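Local coordinates for virulence-associated protein I (Coxiella burnetii, PDB 3TRB), which probably binds DNA through a helix-turn-helix domain, as the antidote protein of a HigA-family addiction module, at residues 73-76 with 77-80. Numbering follows the deposited sequence.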
# COMPACT_ATOMS: atom_id res chain seq x y z
N TRP A 73 -19.62 -3.69 -4.95
CA TRP A 73 -20.57 -3.01 -4.08
C TRP A 73 -19.89 -2.12 -3.05
O TRP A 73 -20.38 -1.03 -2.74
CB TRP A 73 -21.49 -4.02 -3.39
CG TRP A 73 -22.40 -4.72 -4.36
CD1 TRP A 73 -22.27 -5.99 -4.84
CD2 TRP A 73 -23.56 -4.17 -4.99
NE1 TRP A 73 -23.29 -6.27 -5.72
CE2 TRP A 73 -24.10 -5.17 -5.83
CE3 TRP A 73 -24.21 -2.94 -4.93
CZ2 TRP A 73 -25.24 -4.98 -6.59
CZ3 TRP A 73 -25.35 -2.74 -5.68
CH2 TRP A 73 -25.85 -3.76 -6.51
N LEU A 74 -18.75 -2.56 -2.53
CA LEU A 74 -18.01 -1.77 -1.56
C LEU A 74 -17.38 -0.54 -2.22
O LEU A 74 -17.29 0.52 -1.60
CB LEU A 74 -16.94 -2.61 -0.86
CG LEU A 74 -17.46 -3.71 0.07
CD1 LEU A 74 -16.31 -4.41 0.78
CD2 LEU A 74 -18.44 -3.13 1.08
N ASN A 75 -16.96 -0.69 -3.47
CA ASN A 75 -16.40 0.42 -4.22
C ASN A 75 -17.45 1.48 -4.54
O ASN A 75 -17.13 2.67 -4.64
CB ASN A 75 -15.72 -0.06 -5.50
CG ASN A 75 -14.26 -0.44 -5.28
OD1 ASN A 75 -13.76 -0.37 -4.15
ND2 ASN A 75 -13.59 -0.84 -6.34
N LEU A 76 -18.70 1.06 -4.69
CA LEU A 76 -19.80 2.00 -4.85
C LEU A 76 -19.96 2.82 -3.58
O LEU A 76 -20.16 4.03 -3.63
CB LEU A 76 -21.10 1.26 -5.19
CG LEU A 76 -21.22 0.68 -6.59
CD1 LEU A 76 -22.58 0.04 -6.79
CD2 LEU A 76 -20.97 1.75 -7.64
N GLN A 77 -19.87 2.15 -2.44
CA GLN A 77 -19.97 2.83 -1.15
C GLN A 77 -18.79 3.77 -0.95
O GLN A 77 -18.96 4.89 -0.46
CB GLN A 77 -20.04 1.81 -0.01
CG GLN A 77 -20.35 2.42 1.34
CD GLN A 77 -21.75 3.01 1.40
OE1 GLN A 77 -22.73 2.32 1.11
NE2 GLN A 77 -21.84 4.28 1.77
N ASP A 78 -17.60 3.32 -1.32
CA ASP A 78 -16.40 4.15 -1.21
C ASP A 78 -16.55 5.43 -2.02
O ASP A 78 -16.27 6.52 -1.52
CB ASP A 78 -15.17 3.39 -1.70
CG ASP A 78 -14.80 2.23 -0.80
OD1 ASP A 78 -15.27 2.19 0.36
OD2 ASP A 78 -14.04 1.36 -1.26
N ALA A 79 -16.97 5.29 -3.27
CA ALA A 79 -17.14 6.43 -4.16
C ALA A 79 -18.08 7.45 -3.53
O ALA A 79 -17.81 8.65 -3.54
CB ALA A 79 -17.68 5.98 -5.51
N TYR A 80 -19.18 6.96 -2.96
CA TYR A 80 -20.15 7.82 -2.30
C TYR A 80 -19.56 8.47 -1.06
O TYR A 80 -19.72 9.68 -0.84
CB TYR A 80 -21.40 7.02 -1.94
CG TYR A 80 -22.39 7.78 -1.08
CD1 TYR A 80 -23.33 8.63 -1.65
CD2 TYR A 80 -22.39 7.65 0.30
CE1 TYR A 80 -24.24 9.32 -0.87
CE2 TYR A 80 -23.29 8.34 1.09
CZ TYR A 80 -24.21 9.17 0.50
OH TYR A 80 -25.11 9.86 1.29
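Asp78 lays the flat face of its carboxylate against the carbonyl oxygen of Leu74, one helical turn earlier. Its CB lies 3.6 Å from both Leu74 O and Asn75 O. CG is anti to its own carbonyl carbon (chi1 -67°), which lays the carboxylate beside the preceding turn. CG therefore comes to 3.1 Å from Leu74 O. OD1 and OD2 lie 3.3 and 3.4 Å from Leu74 O, almost equally far, because that oxygen faces CG. All three are acceptors, so no bond forms among them. OD2 also lies near the Asn75 amide, which is probably turned over in the model. Beyond this turn, OD2 comes near OD2 of Asp78 in a second subunit.

Beneath these side chains runs regular alpha-helical bonding. Asp78 N donates to Leu74 O at 2.8 Å, and Ala79 N donates to Asn75 O at 3.0 Å. Gln77 N and Tyr80 N bond likewise to Trp73 O and Leu76 O.

Gln77 turns to another side of helix 70-96. Its bent chain ends in two hydrogen bonds, from NE2 to Asp81 OD1 and from Ile54 N to OE1. Trp73 packs on helices 14-24 and 56-66, while Leu74, Asn75 and Asp78 pack against the second subunit. The turn thus joins the bundle to a subunit interface. The paired carboxylates there would probably raise the pKa of one Asp78. A turned Asn75 amide could ease the repulsion by donating to OD2 within its own chain.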